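Side-chain contact in UDP-N-acetylmuramate--L-alanine ligase (Thermotoga maritima, PDB 1J6U), which catalyses the ATP-dependent addition of L-alanine to UDP-N-acetylmuramate, a step in building bacterial cell-wall peptidoglycan: residues Ile23-Val28 with Glu99-Tyr104. Sequence-based numbering, arbitrary orientation.
Sequences IGMSAV and ENRLHY
In the N-terminal Rossmann-type domain of this Mur ligase, the first turn and a half of helix 23-34, which carries G24 of a probable glycine-rich GxGxxG motif, meets the start of helix 101-112 through M25 and V28 against R101 and Y104. The aliphatic stem of R101 slants across selenomethionine M25, its CD also coming up to G24 C. That CD lies 3.5 Å from M25 CG, and R101 CG 3.6 Å from M25 SE. The R101 stem, with CG anti to the backbone N (chi1 -169°), reaches toward helix 23-34; a bend at chi3 (50°) then swings the guanidinium off the helix surface. There one water accepts the N-H of M25 N at 2.9 Å and, more weakly, one from R101 NH2. Shortening R101 to an alanine is likely to strip M25 of this part of its cover, the water of its second donor and E174 of its salt bridge to NH1. One helical turn further on, V28 CG1 meets the edge of the Y104 ring, near its plane, 3.7 Å from CD2. Beneath the two helices lies the parallel sheet: M25 and V28 both rest on F17 of strand 14-18, while Y104 touches I15 of that strand and L74 and I76 of neighbouring strand 74-77.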
loop_
_atom_site.group_PDB
_atom_site.type_symbol
_atom_site.label_atom_id
_atom_site.label_comp_id
_atom_site.label_asym_id
_atom_site.label_seq_id
_atom_site.Cartn_x
_atom_site.Cartn_y
_atom_site.Cartn_z
ATOM N N ILE A 23 0.752 -8.058 5.886
ATOM C CA ILE A 23 -0.140 -7.908 4.761
ATOM C C ILE A 23 0.227 -8.908 3.639
ATOM O O ILE A 23 -0.657 -9.596 3.100
ATOM C CB ILE A 23 -0.128 -6.463 4.251
ATOM C CG1 ILE A 23 -1.350 -6.252 3.380
ATOM C CG2 ILE A 23 1.169 -6.137 3.517
ATOM C CD1 ILE A 23 -2.597 -6.133 4.246
ATOM N N GLY A 24 1.526 -9.010 3.331
ATOM C CA GLY A 24 2.009 -9.937 2.303
ATOM C C GLY A 24 1.657 -11.397 2.587
ATOM O O GLY A 24 0.961 -12.088 1.818
HETATM N N MSE A 25 2.127 -11.860 3.733
HETATM C CA MSE A 25 1.884 -13.195 4.155
HETATM C C MSE A 25 0.434 -13.560 4.300
HETATM O O MSE A 25 0.064 -14.677 3.929
HETATM C CB MSE A 25 2.610 -13.453 5.474
HETATM C CG MSE A 25 4.078 -13.655 5.233
HETATM SE SE MSE A 25 4.432 -15.421 4.452
HETATM C CE MSE A 25 4.516 -16.358 6.162
ATOM N N SER A 26 -0.402 -12.672 4.844
ATOM C CA SER A 26 -1.803 -13.088 5.005
ATOM C C SER A 26 -2.455 -13.345 3.652
ATOM O O SER A 26 -3.315 -14.220 3.540
ATOM C CB SER A 26 -2.634 -12.069 5.812
ATOM O OG SER A 26 -2.397 -10.734 5.405
ATOM N N ALA A 27 -2.023 -12.605 2.627
ATOM C CA ALA A 27 -2.598 -12.787 1.293
ATOM C C ALA A 27 -2.317 -14.192 0.778
ATOM O O ALA A 27 -3.230 -14.906 0.299
ATOM C CB ALA A 27 -2.039 -11.765 0.336
ATOM N N VAL A 28 -1.052 -14.587 0.894
ATOM C CA VAL A 28 -0.627 -15.903 0.456
ATOM C C VAL A 28 -1.331 -16.954 1.325
ATOM O O VAL A 28 -1.783 -17.974 0.808
ATOM C CB VAL A 28 0.903 -16.051 0.554
ATOM C CG1 VAL A 28 1.322 -17.431 0.126
ATOM C CG2 VAL A 28 1.573 -15.009 -0.308
ATOM N N GLU A 99 10.181 -22.391 3.302
ATOM C CA GLU A 99 10.266 -21.540 2.151
ATOM C C GLU A 99 10.038 -20.088 2.481
ATOM O O GLU A 99 9.403 -19.758 3.497
ATOM C CB GLU A 99 9.295 -22.010 1.104
ATOM C CG GLU A 99 9.944 -21.957 -0.227
ATOM C CD GLU A 99 9.404 -23.010 -1.119
ATOM O OE1 GLU A 99 9.267 -24.157 -0.620
ATOM O OE2 GLU A 99 9.125 -22.686 -2.302
ATOM N N ASN A 100 10.608 -19.229 1.637
ATOM C CA ASN A 100 10.487 -17.777 1.773
ATOM C C ASN A 100 9.283 -17.257 1.004
ATOM O O ASN A 100 9.001 -17.713 -0.106
ATOM C CB ASN A 100 11.770 -17.108 1.298
ATOM C CG ASN A 100 12.944 -17.401 2.245
ATOM O OD1 ASN A 100 12.875 -17.096 3.442
ATOM N ND2 ASN A 100 14.006 -18.009 1.723
ATOM N N ARG A 101 8.565 -16.326 1.625
ATOM C CA ARG A 101 7.368 -15.704 1.071
ATOM C C ARG A 101 7.402 -15.451 -0.448
ATOM O O ARG A 101 6.640 -16.064 -1.197
ATOM C CB ARG A 101 7.114 -14.389 1.814
ATOM C CG ARG A 101 5.747 -13.725 1.553
ATOM C CD ARG A 101 5.622 -12.389 2.326
ATOM N NE ARG A 101 6.791 -11.527 2.092
ATOM C CZ ARG A 101 7.188 -10.536 2.900
ATOM N NH1 ARG A 101 8.274 -9.802 2.610
ATOM N NH2 ARG A 101 6.506 -10.268 4.011
ATOM N N LEU A 102 8.312 -14.591 -0.903
ATOM C CA LEU A 102 8.363 -14.218 -2.314
ATOM C C LEU A 102 8.562 -15.395 -3.199
ATOM O O LEU A 102 7.831 -15.589 -4.176
ATOM C CB LEU A 102 9.475 -13.218 -2.602
ATOM C CG LEU A 102 9.079 -11.941 -3.327
ATOM C CD1 LEU A 102 10.282 -11.472 -4.106
ATOM C CD2 LEU A 102 7.864 -12.171 -4.243
ATOM N N HIS A 103 9.572 -16.175 -2.852
ATOM C CA HIS A 103 9.903 -17.366 -3.603
ATOM C C HIS A 103 8.702 -18.311 -3.686
ATOM O O HIS A 103 8.426 -18.873 -4.733
ATOM C CB HIS A 103 11.077 -18.084 -2.941
ATOM C CG HIS A 103 11.516 -19.292 -3.688
ATOM N ND1 HIS A 103 12.451 -19.237 -4.699
ATOM C CD2 HIS A 103 11.070 -20.571 -3.653
ATOM C CE1 HIS A 103 12.559 -20.429 -5.260
ATOM N NE2 HIS A 103 11.731 -21.255 -4.645
ATOM N N TYR A 104 7.991 -18.490 -2.577
ATOM C CA TYR A 104 6.832 -19.377 -2.560
ATOM C C TYR A 104 5.713 -18.787 -3.427
ATOM O O TYR A 104 4.980 -19.497 -4.127
ATOM C CB TYR A 104 6.325 -19.541 -1.141
ATOM C CG TYR A 104 5.149 -20.469 -1.043
ATOM C CD1 TYR A 104 5.306 -21.851 -1.213
ATOM C CD2 TYR A 104 3.871 -19.976 -0.751
ATOM C CE1 TYR A 104 4.218 -22.723 -1.079
ATOM C CE2 TYR A 104 2.783 -20.834 -0.626
ATOM C CZ TYR A 104 2.966 -22.202 -0.785
ATOM O OH TYR A 104 1.895 -23.033 -0.626
HETATM O O HOH W 1 4.036 -10.146 5.014
#